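Local coordinates for oxidoreductase, NAD-binding/iron-sulfur cluster-binding protein (PDB 6ZXU) that catalyses catabolic reductive dehalogenation, using a cobalamin cofactor together with two [4Fe-4S] clusters, at residues A93-A98 and M190-R195; A104-N109 and G240-A245; P342-M347 and S445-M450; M470-R475 and T521-S526; Q675-Y680 and A705-A710. One frame throughout, in Å; residues are numbered along the deposited sequence.

Contact 1. Residues A93-A98 and M190-R195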
# COMPACT_ATOMS: atom_id res chain seq x y z
N ALA A 93 1.30 11.96 -23.70
CA ALA A 93 2.05 11.09 -24.53
C ALA A 93 1.42 10.98 -25.94
O ALA A 93 0.22 11.20 -26.13
CB ALA A 93 2.11 9.71 -23.88
N PRO A 94 2.21 10.51 -26.92
CA PRO A 94 1.64 10.14 -28.19
C PRO A 94 0.64 9.01 -28.07
O PRO A 94 0.78 8.10 -27.20
CB PRO A 94 2.86 9.64 -29.01
CG PRO A 94 4.03 10.17 -28.31
CD PRO A 94 3.65 10.23 -26.85
N LEU A 95 -0.39 9.10 -28.91
CA LEU A 95 -1.39 8.08 -28.91
C LEU A 95 -0.90 6.87 -29.66
O LEU A 95 -0.48 6.95 -30.79
CB LEU A 95 -2.66 8.63 -29.53
CG LEU A 95 -3.86 7.72 -29.47
CD1 LEU A 95 -4.55 7.80 -28.13
CD2 LEU A 95 -4.84 8.07 -30.59
N GLY A 96 -0.91 5.73 -28.99
CA GLY A 96 -0.56 4.47 -29.63
C GLY A 96 -1.77 3.74 -30.19
O GLY A 96 -2.84 4.28 -30.31
N ASP A 97 -1.55 2.47 -30.51
CA ASP A 97 -2.52 1.64 -31.26
C ASP A 97 -3.33 0.73 -30.33
O ASP A 97 -4.03 -0.15 -30.84
CB ASP A 97 -1.74 0.69 -32.29
N ALA A 98 -3.16 0.82 -28.99
CA ALA A 98 -3.62 -0.27 -28.11
C ALA A 98 -4.68 0.10 -27.11
O ALA A 98 -5.04 -0.74 -26.29
CB ALA A 98 -2.42 -0.90 -27.38
N MET A 190 -1.86 7.43 -21.65
CA MET A 190 -2.55 6.64 -22.67
C MET A 190 -2.78 7.45 -23.97
O MET A 190 -3.13 6.88 -25.00
CB MET A 190 -3.90 6.17 -22.11
CG MET A 190 -3.76 4.95 -21.23
SD MET A 190 -5.37 4.16 -20.88
CE MET A 190 -6.35 5.49 -20.16
N GLY A 191 -2.54 8.77 -23.92
CA GLY A 191 -2.49 9.58 -25.14
C GLY A 191 -3.60 10.61 -25.21
O GLY A 191 -3.75 11.25 -26.24
N PHE A 192 -4.33 10.86 -24.12
CA PHE A 192 -5.47 11.75 -24.13
C PHE A 192 -5.29 12.85 -23.16
O PHE A 192 -4.89 12.62 -22.01
CB PHE A 192 -6.80 10.98 -23.78
CG PHE A 192 -7.10 9.85 -24.69
CD1 PHE A 192 -6.48 8.61 -24.52
CD2 PHE A 192 -7.96 10.00 -25.76
CE1 PHE A 192 -6.67 7.57 -25.40
CE2 PHE A 192 -8.18 8.96 -26.62
CZ PHE A 192 -7.56 7.73 -26.44
N PRO A 193 -5.53 14.09 -23.57
CA PRO A 193 -5.51 15.18 -22.62
C PRO A 193 -6.52 15.02 -21.51
O PRO A 193 -7.63 14.52 -21.71
CB PRO A 193 -5.87 16.40 -23.48
CG PRO A 193 -5.30 16.03 -24.81
CD PRO A 193 -5.62 14.58 -24.96
N ALA A 194 -6.11 15.37 -20.33
CA ALA A 194 -6.90 15.18 -19.09
C ALA A 194 -6.37 16.04 -17.98
O ALA A 194 -5.15 16.32 -17.89
CB ALA A 194 -6.84 13.72 -18.68
N ARG A 195 -7.26 16.54 -17.20
CA ARG A 195 -6.92 17.49 -16.17
C ARG A 195 -7.67 17.10 -14.89
O ARG A 195 -8.87 16.75 -14.93
CB ARG A 195 -7.35 18.88 -16.62
CG ARG A 195 -7.39 19.98 -15.58
CD ARG A 195 -6.05 20.32 -15.06
NE ARG A 195 -5.90 21.72 -14.64
CZ ARG A 195 -6.26 22.28 -13.50
NH1 ARG A 195 -6.90 21.65 -12.52
NH2 ARG A 195 -5.97 23.59 -13.32
O HOH W 1 -1.51 12.14 -27.70
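Ala93 meets Gly191 through its backbone carbonyl, at the point where helix 168-190 closes in a Schellman motif before strand 194-198. Ala93 O receives a CA-H...O contact from Gly191 CA at 3.3 Å. A water bridges the same pair, donating to Ala93 O at 2.5 Å and to Gly191 O at 2.8 Å, while no direct hydrogen bond joins the two segments. Ala93 is also held by a backbone hydrogen bond to Arg188 in the last turn of the helix. The bond to CB of Pro94 points away, and Pro94 O comes within 4.1 Å of Gly191 CA. Leu95 is the loop residue whose side chain reaches the helix end: with CG anti to its backbone N (chi1 -174°), CD1 is brought 3.6 Å from Met190 O. Gly191 has a phi of 115°, at which a CB would press on the preceding carbonyl O and also collide with Leu95 CD1. The Phe192 ring bends back to the loop although its CB bond points away from it, and it also meets the ring of Tyr241. Leu95 CD1 touches this ring obliquely, 3.5 Å from both Phe192 CE1 and Phe192 CZ.

Contact 2. Residues A104-N109 and G240-A245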
# COMPACT_ATOMS: atom_id res chain seq x y z
N ALA A 104 -17.68 1.91 -22.82
CA ALA A 104 -18.12 1.13 -21.67
C ALA A 104 -16.93 0.40 -21.04
O ALA A 104 -16.77 0.47 -19.85
CB ALA A 104 -19.18 0.11 -22.06
N ARG A 105 -16.07 -0.18 -21.85
CA ARG A 105 -14.89 -0.74 -21.34
C ARG A 105 -13.97 0.31 -20.72
O ARG A 105 -13.31 0.09 -19.67
CB ARG A 105 -14.18 -1.54 -22.41
CG ARG A 105 -13.10 -2.40 -21.78
CD ARG A 105 -12.49 -3.36 -22.78
NE ARG A 105 -11.23 -3.93 -22.23
CZ ARG A 105 -10.29 -4.51 -22.97
NH1 ARG A 105 -10.47 -4.61 -24.30
NH2 ARG A 105 -9.18 -5.00 -22.38
N ARG A 106 -13.88 1.46 -21.37
CA ARG A 106 -13.05 2.52 -20.83
C ARG A 106 -13.56 2.98 -19.50
O ARG A 106 -12.78 3.31 -18.57
CB ARG A 106 -12.99 3.72 -21.80
CG ARG A 106 -12.25 3.41 -23.09
CD ARG A 106 -12.47 4.60 -24.03
NE ARG A 106 -11.65 4.58 -25.25
CZ ARG A 106 -11.56 5.64 -26.07
NH1 ARG A 106 -12.23 6.77 -25.80
NH2 ARG A 106 -10.80 5.56 -27.13
N ALA A 107 -14.86 3.09 -19.41
CA ALA A 107 -15.50 3.56 -18.15
C ALA A 107 -15.26 2.58 -17.00
O ALA A 107 -14.88 2.98 -15.91
CB ALA A 107 -16.97 3.72 -18.34
N GLU A 108 -15.45 1.31 -17.26
CA GLU A 108 -15.17 0.27 -16.24
C GLU A 108 -13.74 0.38 -15.74
O GLU A 108 -13.50 0.44 -14.54
CB GLU A 108 -15.41 -1.13 -16.82
CG GLU A 108 -16.92 -1.33 -17.10
CD GLU A 108 -17.24 -2.51 -18.00
OE1 GLU A 108 -16.28 -3.25 -18.44
OE2 GLU A 108 -18.47 -2.71 -18.24
N ASN A 109 -12.80 0.43 -16.66
CA ASN A 109 -11.37 0.50 -16.32
C ASN A 109 -11.00 1.68 -15.49
O ASN A 109 -10.25 1.58 -14.55
CB ASN A 109 -10.53 0.41 -17.56
CG ASN A 109 -9.08 0.75 -17.31
OD1 ASN A 109 -8.69 1.90 -17.48
ND2 ASN A 109 -8.29 -0.26 -16.94
N GLY A 240 -11.18 14.41 -22.85
CA GLY A 240 -11.81 14.11 -24.13
C GLY A 240 -11.76 12.63 -24.45
O GLY A 240 -12.35 12.19 -25.44
N TYR A 241 -11.10 11.83 -23.60
CA TYR A 241 -11.21 10.32 -23.60
C TYR A 241 -12.70 10.00 -23.33
O TYR A 241 -13.22 10.18 -22.22
CB TYR A 241 -10.32 9.76 -22.46
CG TYR A 241 -10.16 8.25 -22.27
CD1 TYR A 241 -9.65 7.48 -23.23
CD2 TYR A 241 -10.40 7.70 -21.03
CE1 TYR A 241 -9.38 6.14 -23.03
CE2 TYR A 241 -10.17 6.35 -20.77
CZ TYR A 241 -9.64 5.56 -21.74
OH TYR A 241 -9.40 4.20 -21.50
N ALA A 242 -13.39 9.51 -24.35
CA ALA A 242 -14.84 9.28 -24.25
C ALA A 242 -15.13 8.09 -23.40
O ALA A 242 -14.51 7.02 -23.53
CB ALA A 242 -15.43 9.06 -25.62
N LEU A 243 -16.10 8.29 -22.53
CA LEU A 243 -16.49 7.32 -21.51
C LEU A 243 -18.01 7.16 -21.50
O LEU A 243 -18.72 8.14 -21.57
CB LEU A 243 -16.04 7.83 -20.12
CG LEU A 243 -14.58 8.10 -19.88
CD1 LEU A 243 -14.37 8.95 -18.64
CD2 LEU A 243 -13.84 6.78 -19.79
N ALA A 244 -18.47 5.93 -21.21
CA ALA A 244 -19.90 5.71 -20.89
C ALA A 244 -20.33 6.41 -19.60
O ALA A 244 -19.66 6.25 -18.55
CB ALA A 244 -20.18 4.22 -20.83
N ALA A 245 -21.36 7.26 -19.66
CA ALA A 245 -21.82 8.02 -18.52
C ALA A 245 -22.81 7.25 -17.57
O ALA A 245 -23.39 6.24 -17.96
CB ALA A 245 -22.46 9.32 -18.96
O HOH W 2 -10.06 3.74 -19.00
O HOH W 3 -12.05 9.31 -27.21
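Ala104 and Ala107 on helix 103-116 come close to the extended chain that leaves strand 232-239, with Ala104 CA 5.0 Å from Ala244 CA and Ala107 CA 5.1 Å from Leu243 CA. This closeness rests on small side chains: Ala244 CB points at the helix and sits 3.8 Å from Ala104 CA and 4.1 Å from Ala107 CB. Leu243 reaches in with CD2, which touches Arg106 CB and the amide of Ala107; both Leu243 and Ala107 also pack on Ile124 of the edge strand 121-126. Arg106 carries the largest share. Its chain runs extended from CG to NE across one face of the Tyr241 ring, CD lying 4.0 Å from the ring centroid in a CH-pi contact. The guanidinium continues nearly flat on the ring, the planes 17° apart, with Tyr241 CE1 offset toward the rim. Arg106 NH1 then donates to Ala242 O at 3.2 Å, almost straight at 165°, on a lone pair and in the carbonyl plane (C=O...N angle 120°). NE is taken by Pro100 O, and a water accepts from both NH1 and Ala242 N. At the other end of the ring Tyr241 OH donates to a second water (2.6 Å), which in turn donates to Arg106 O and Asn109 OD1. The ring face and the two carbonyls probably limit the tilt and rotation of the guanidinium, so a charged side chain can lie flat on an aromatic ring while NE and NH1 remain bonded.

Contact 3. Residues P342-M347 and S445-M450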
# COMPACT_ATOMS: atom_id res chain seq x y z
N PRO A 342 1.11 2.52 -17.71
CA PRO A 342 0.71 3.97 -17.57
C PRO A 342 0.18 4.40 -16.21
O PRO A 342 0.33 5.57 -15.85
CB PRO A 342 -0.41 4.11 -18.60
CG PRO A 342 -0.05 3.16 -19.67
CD PRO A 342 0.54 1.96 -18.96
N LEU A 343 -0.46 3.51 -15.48
CA LEU A 343 -0.93 3.83 -14.16
C LEU A 343 0.19 4.10 -13.17
O LEU A 343 0.15 5.09 -12.43
CB LEU A 343 -1.86 2.72 -13.63
CG LEU A 343 -2.53 2.99 -12.29
CD1 LEU A 343 -3.41 4.24 -12.28
CD2 LEU A 343 -3.36 1.79 -11.84
N ALA A 344 1.19 3.22 -13.17
CA ALA A 344 2.39 3.47 -12.37
C ALA A 344 3.11 4.79 -12.78
O ALA A 344 3.52 5.58 -11.94
CB ALA A 344 3.34 2.30 -12.54
N LEU A 345 3.22 5.04 -14.07
CA LEU A 345 3.74 6.33 -14.55
C LEU A 345 2.93 7.52 -14.04
O LEU A 345 3.50 8.58 -13.77
CB LEU A 345 3.83 6.37 -16.09
CG LEU A 345 4.97 5.51 -16.64
CD1 LEU A 345 4.82 5.22 -18.10
CD2 LEU A 345 6.30 6.24 -16.43
N GLY A 346 1.64 7.37 -13.83
CA GLY A 346 0.82 8.46 -13.21
C GLY A 346 1.21 8.71 -11.80
O GLY A 346 1.01 9.81 -11.28
N MET A 347 1.71 7.68 -11.10
CA MET A 347 2.12 7.86 -9.68
C MET A 347 3.53 8.42 -9.53
O MET A 347 3.81 9.05 -8.52
CB MET A 347 2.05 6.52 -8.96
CG MET A 347 0.64 5.98 -8.90
SD MET A 347 0.64 4.36 -8.08
CE MET A 347 -0.27 3.27 -9.11
N SER A 445 1.51 -5.62 -11.58
CA SER A 445 2.23 -5.97 -10.36
C SER A 445 2.93 -4.76 -9.72
O SER A 445 2.69 -4.44 -8.57
CB SER A 445 3.25 -7.07 -10.61
OG SER A 445 3.98 -7.34 -9.45
N ALA A 446 3.73 -4.07 -10.51
CA ALA A 446 4.42 -2.93 -10.01
C ALA A 446 3.47 -1.79 -9.64
O ALA A 446 3.79 -1.01 -8.73
CB ALA A 446 5.42 -2.42 -10.99
N SER A 447 2.32 -1.69 -10.30
CA SER A 447 1.34 -0.67 -9.90
C SER A 447 0.76 -0.97 -8.54
O SER A 447 0.42 -0.03 -7.79
CB SER A 447 0.21 -0.56 -10.99
OG SER A 447 0.65 0.08 -12.16
N GLN A 448 0.63 -2.24 -8.17
CA GLN A 448 0.22 -2.60 -6.82
C GLN A 448 1.25 -2.19 -5.80
O GLN A 448 0.93 -1.62 -4.74
CB GLN A 448 -0.08 -4.10 -6.70
CG GLN A 448 -1.36 -4.55 -7.41
CD GLN A 448 -1.94 -5.87 -6.85
OE1 GLN A 448 -1.64 -6.95 -7.36
NE2 GLN A 448 -2.75 -5.77 -5.75
N SER A 449 2.50 -2.42 -6.10
CA SER A 449 3.62 -1.96 -5.21
C SER A 449 3.64 -0.45 -5.07
O SER A 449 3.74 0.08 -3.97
CB SER A 449 4.97 -2.42 -5.78
OG SER A 449 5.06 -3.81 -5.73
N MET A 450 3.52 0.25 -6.18
CA MET A 450 3.69 1.72 -6.18
C MET A 450 2.54 2.43 -5.52
O MET A 450 2.76 3.45 -4.87
CB MET A 450 3.87 2.26 -7.62
CG MET A 450 5.17 1.88 -8.30
SD MET A 450 6.63 2.55 -7.43
CE MET A 450 7.71 1.05 -7.33
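Ala344 and Ser447 mark the crossing of two nearly parallel helices in the buried middle of the protein, where the start of helix 342-354 lies against the start of the long helix 445-469. The short axes approach to 8.8 Å at an angle of 24°, and small side chains permit it: Ala344 CA is 4.9 Å from Ser447 CA. Ser447 points its hydroxyl at the first turn of the other helix, OG lying 3.5 Å from Ala344 CB and 3.9 Å from Leu343 CB. One turn on, Met347 bridges the helices. Its chain is extended through chi2 and turns at chi3 (-131°), which sends the methyl back down the partner helix: CE rests 3.6 Å from Ser447 O, while SD lies 3.7 Å from Met450 C and 3.9 Å from Met450 CB. Met450 itself bends at chi2 (-63°), carrying its end off toward Met339, so the two methionines meet through the sulfur of Met347 and CB of Met450 and not through their methyls. Helix 342-354 is also packed against helix 168-190, through Pro342, Leu345 and Met347. Ser449 takes no part in the pairing and touches the bound cobalamin, so the helix carries a cofactor residue beside its packing surface. Small residues thus bring the backbones together at Ala344 and Ser447, and the thioether of Met347 fills the next turn, beyond that close approach.

Contact 4. Residues M470-R475 and T521-S526; sequences MGYSAR and TDLPMS
Ser473 O is the tight centre of this contact, gripped by two donors from segment 521-526: Asp522 N at 3.1 Å, nearly along the C=O axis, and Thr521 OG1 at 3.0 Å, tilted out of the carbonyl plane. Thr521 CA adds a CA-H...O contact to the same oxygen. Next to it Ala474 and Thr521 form an antiparallel non-hydrogen-bonded pair (CA to CA 4.1 Å), joining the outer strand 474-477 to the end of strand 514-521, and both side chains rest on Cys467 of helix 445-469. With chi1 at -172°, Thr521 OG1 faces both ways, giving to Ser473 O and accepting from Leu523 N (3.2 Å, 178°) to close an ST turn. A valine here would probably cost Ser473 O one of its donors and leave the Leu523 amide without its acceptor, freeing the turn to shift. Close packing continues at Tyr472, where buried Leu523 sets CD1 over one ring face, 4.0 Å from the centroid. Pro524 is looser, touching Tyr472 CE1 obliquely through CD at 3.8 Å. At the Asp522 side a water accepts from Ser473 N and lies 2.9 Å from Asp522 OD2, to which it probably donates; OD2 also salt-bridges Lys363, while OD1 accepts from Asp421 N. A buried carbonyl is thus satisfied by two donors, and because Thr521 OG1 both gives and accepts, the strand end and its turn are tied together.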
# COMPACT_ATOMS: atom_id res chain seq x y z
N MET A 470 5.66 19.95 16.32
CA MET A 470 5.70 19.92 17.79
C MET A 470 7.11 20.02 18.39
O MET A 470 7.28 19.87 19.59
CB MET A 470 5.01 18.62 18.26
CG MET A 470 3.57 18.47 17.79
SD MET A 470 2.69 17.06 18.49
CE MET A 470 3.56 15.70 17.70
N GLY A 471 8.11 20.13 17.53
CA GLY A 471 9.49 20.25 17.94
C GLY A 471 10.18 18.94 18.26
O GLY A 471 11.09 18.89 19.10
N TYR A 472 9.80 17.87 17.52
CA TYR A 472 10.50 16.58 17.63
C TYR A 472 10.96 16.17 16.28
O TYR A 472 10.16 16.10 15.33
CB TYR A 472 9.55 15.55 18.25
CG TYR A 472 9.25 15.84 19.66
CD1 TYR A 472 10.10 15.41 20.68
CD2 TYR A 472 8.13 16.57 20.02
CE1 TYR A 472 9.85 15.71 22.01
CE2 TYR A 472 7.88 16.88 21.33
CZ TYR A 472 8.72 16.41 22.33
OH TYR A 472 8.42 16.69 23.63
N SER A 473 12.25 15.97 16.11
CA SER A 473 12.81 15.68 14.82
C SER A 473 12.13 14.35 14.27
O SER A 473 11.83 13.46 15.03
CB SER A 473 14.30 15.47 14.92
OG SER A 473 14.93 15.39 13.68
N ALA A 474 11.90 14.31 12.98
CA ALA A 474 11.22 13.16 12.36
C ALA A 474 11.52 13.17 10.89
O ALA A 474 11.56 14.24 10.26
CB ALA A 474 9.75 13.23 12.62
N ARG A 475 11.79 11.99 10.35
CA ARG A 475 12.07 11.80 8.94
C ARG A 475 11.37 10.55 8.45
O ARG A 475 11.44 9.50 9.11
CB ARG A 475 13.56 11.67 8.74
CG ARG A 475 13.88 11.53 7.29
CD ARG A 475 15.28 11.77 6.93
NE ARG A 475 15.48 11.46 5.51
CZ ARG A 475 15.46 12.32 4.48
NH1 ARG A 475 15.22 13.62 4.66
NH2 ARG A 475 15.70 11.89 3.27
N THR A 521 11.50 9.11 14.58
CA THR A 521 11.25 10.30 15.34
C THR A 521 11.88 10.24 16.71
O THR A 521 12.15 9.18 17.24
CB THR A 521 9.74 10.59 15.44
OG1 THR A 521 9.48 11.87 16.05
CG2 THR A 521 8.94 9.52 16.13
N ASP A 522 11.97 11.43 17.35
CA ASP A 522 12.30 11.54 18.79
C ASP A 522 11.10 11.71 19.71
O ASP A 522 11.27 11.68 20.93
CB ASP A 522 13.30 12.71 19.01
CG ASP A 522 14.67 12.40 18.43
OD1 ASP A 522 15.10 11.17 18.43
OD2 ASP A 522 15.28 13.40 17.94
N LEU A 523 9.88 11.82 19.18
CA LEU A 523 8.72 11.89 20.06
C LEU A 523 8.63 10.72 20.98
O LEU A 523 8.60 9.58 20.55
CB LEU A 523 7.45 11.97 19.24
CG LEU A 523 6.17 12.06 20.02
CD1 LEU A 523 6.07 13.44 20.65
CD2 LEU A 523 4.96 11.79 19.12
N PRO A 524 8.61 10.94 22.30
CA PRO A 524 8.54 9.79 23.25
C PRO A 524 7.23 9.04 23.19
O PRO A 524 6.17 9.66 23.34
CB PRO A 524 8.74 10.45 24.67
CG PRO A 524 9.46 11.70 24.34
CD PRO A 524 8.93 12.20 23.00
N MET A 525 7.33 7.72 22.96
CA MET A 525 6.15 6.87 22.79
C MET A 525 6.39 5.55 23.45
O MET A 525 7.52 5.07 23.35
CB MET A 525 5.90 6.64 21.29
CG MET A 525 5.58 7.87 20.50
SD MET A 525 5.52 7.68 18.69
CE MET A 525 7.23 7.29 18.36
N SER A 526 5.37 4.96 24.04
CA SER A 526 5.43 3.56 24.43
C SER A 526 5.54 2.64 23.19
O SER A 526 4.91 2.89 22.16
CB SER A 526 4.22 3.15 25.22
OG SER A 526 4.09 4.01 26.32
O HOH W 4 14.28 16.07 18.19

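Contact 5. Residues Q675-Y680 and A705-A710; sequences QKLAMY and AEYAAA
Met679 lies across Tyr707 at about a right angle, and each atom of its side chain finds something on helix 700-709 or just beyond. CB, pointing at the helix, meets Tyr707 CD2 at 3.7 Å. The next bond takes the crowded position between backbone N and carbonyl carbon (chi1 58°), which lowers CG onto the helix backbone, 3.6 Å from Tyr707 N, and beside Glu706 CG at 3.8 Å. SD continues past Glu706 CG and Tyr707 CA, 5.0 Å from the ring centroid and oblique to it, a Met-aromatic contact. A bend at chi3 (44°) then turns CE over the ring face, 4.0 Å from the centroid and 13° off the normal, as a CH-pi contact; the same methyl reaches Ala710 CB at 4.1 Å. Replacing it with an alanine takes the methyl from over the Tyr707 ring and would probably open a gap between Glu706 and Ala710. Leu677 O lies 3.2 Å from Tyr707 CB, and Leu677 CB meets the ring at Tyr707 CE2, 3.7 Å away. No hydrogen bond crosses between these segments, but Tyr707 OH is hydrogen-bonded to the backbone O of Lys569, a cobalamin-binding residue, which places the contact next to the cofactor region, and Glu706 forms a salt bridge with Arg683. The segment 675-680 thus runs between several elements: Leu677 also touches helix 572-581, Met679 pairs by backbone with Gly703 in helix 700-709, and Met679, Tyr707 and Ala710 all pack on strand 560-562.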
# COMPACT_ATOMS: atom_id res chain seq x y z
N GLN A 675 17.93 -28.13 -3.39
CA GLN A 675 17.97 -26.73 -3.79
C GLN A 675 19.17 -26.03 -3.10
O GLN A 675 19.35 -26.15 -1.90
CB GLN A 675 16.69 -26.01 -3.39
CG GLN A 675 16.67 -24.53 -3.73
CD GLN A 675 15.52 -23.81 -3.06
OE1 GLN A 675 15.27 -24.01 -1.88
NE2 GLN A 675 14.79 -23.02 -3.81
N LYS A 676 19.98 -25.31 -3.88
CA LYS A 676 21.09 -24.54 -3.39
C LYS A 676 20.94 -23.11 -3.79
O LYS A 676 20.95 -22.75 -4.97
CB LYS A 676 22.43 -25.07 -3.90
CG LYS A 676 22.62 -26.55 -3.69
CD LYS A 676 22.65 -26.95 -2.25
CE LYS A 676 22.72 -28.48 -2.16
NZ LYS A 676 22.52 -28.97 -0.77
N LEU A 677 20.74 -22.25 -2.82
CA LEU A 677 20.60 -20.84 -2.99
C LEU A 677 21.91 -20.12 -2.57
O LEU A 677 22.72 -20.66 -1.83
CB LEU A 677 19.37 -20.34 -2.16
CG LEU A 677 18.02 -21.01 -2.50
CD1 LEU A 677 16.98 -20.47 -1.58
CD2 LEU A 677 17.54 -20.76 -3.97
N ALA A 678 22.07 -18.89 -3.07
CA ALA A 678 23.19 -18.03 -2.70
C ALA A 678 22.69 -16.98 -1.70
O ALA A 678 21.53 -16.53 -1.78
CB ALA A 678 23.75 -17.36 -3.92
N MET A 679 23.49 -16.68 -0.70
CA MET A 679 23.17 -15.62 0.26
C MET A 679 24.28 -14.58 0.26
O MET A 679 25.41 -14.90 -0.03
CB MET A 679 22.95 -16.15 1.66
CG MET A 679 24.10 -16.89 2.23
SD MET A 679 24.07 -17.15 3.99
CE MET A 679 22.41 -17.66 4.43
N TYR A 680 23.95 -13.36 0.61
CA TYR A 680 24.90 -12.28 0.52
C TYR A 680 24.88 -11.50 1.83
O TYR A 680 24.36 -10.38 1.88
CB TYR A 680 24.61 -11.40 -0.67
CG TYR A 680 24.73 -12.14 -1.96
CD1 TYR A 680 25.95 -12.43 -2.50
CD2 TYR A 680 23.61 -12.68 -2.57
CE1 TYR A 680 26.09 -13.17 -3.66
CE2 TYR A 680 23.73 -13.49 -3.71
CZ TYR A 680 25.00 -13.72 -4.25
OH TYR A 680 25.12 -14.48 -5.44
N ALA A 705 28.41 -20.96 -1.60
CA ALA A 705 29.23 -21.62 -0.54
C ALA A 705 28.91 -21.06 0.83
O ALA A 705 28.92 -21.77 1.83
CB ALA A 705 30.70 -21.47 -0.83
N GLU A 706 28.65 -19.77 0.89
CA GLU A 706 28.26 -19.13 2.13
C GLU A 706 26.97 -19.70 2.69
O GLU A 706 26.85 -19.97 3.90
CB GLU A 706 28.11 -17.63 1.88
CG GLU A 706 27.84 -16.81 3.10
CD GLU A 706 29.12 -16.71 3.95
OE1 GLU A 706 30.22 -17.09 3.40
OE2 GLU A 706 29.04 -16.27 5.14
N TYR A 707 25.99 -19.98 1.84
CA TYR A 707 24.75 -20.59 2.28
C TYR A 707 24.97 -22.01 2.80
O TYR A 707 24.41 -22.33 3.82
CB TYR A 707 23.71 -20.54 1.16
CG TYR A 707 22.23 -20.46 1.57
CD1 TYR A 707 21.68 -21.35 2.43
CD2 TYR A 707 21.43 -19.52 1.04
CE1 TYR A 707 20.34 -21.33 2.75
CE2 TYR A 707 20.10 -19.40 1.38
CZ TYR A 707 19.56 -20.31 2.22
OH TYR A 707 18.24 -20.17 2.52
N ALA A 708 25.82 -22.79 2.16
CA ALA A 708 26.12 -24.11 2.64
C ALA A 708 26.86 -24.07 4.00
O ALA A 708 26.71 -24.95 4.81
CB ALA A 708 26.97 -24.86 1.58
N ALA A 709 27.56 -23.00 4.27
CA ALA A 709 28.31 -22.89 5.52
C ALA A 709 27.52 -22.20 6.63
O ALA A 709 28.00 -22.11 7.73
CB ALA A 709 29.59 -22.08 5.28
N ALA A 710 26.32 -21.72 6.36
CA ALA A 710 25.53 -20.99 7.37
C ALA A 710 25.28 -21.84 8.62
O ALA A 710 24.96 -23.01 8.54
CB ALA A 710 24.22 -20.50 6.78

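In the fold
Along the chain contacts 1 and 2 cross, their segments alternating, and contacts 3, 4 and 5 follow in series. Contacts 1 and 2, with centres 14 Å apart, touch where Phe192 packs on Tyr241. Contact 3, about 17 Å from contact 1 between centres, pairs helix 445-469, which touches cobalamin, with helix 342-354, which itself packs on helix 168-190. Contact 4 lies about 32 Å between centres from contact 3, where helix 445-469 leads into strand 474-477. Contact 5 is about 34 Å from contact 3 and 40 Å from contact 4 between centres. Contacts 1-2 and contact 4 thus sit at two four-stranded antiparallel sheets of like order (1-2-4-3), while contacts 3 and 5 lie nearer the cobalamin and clusters.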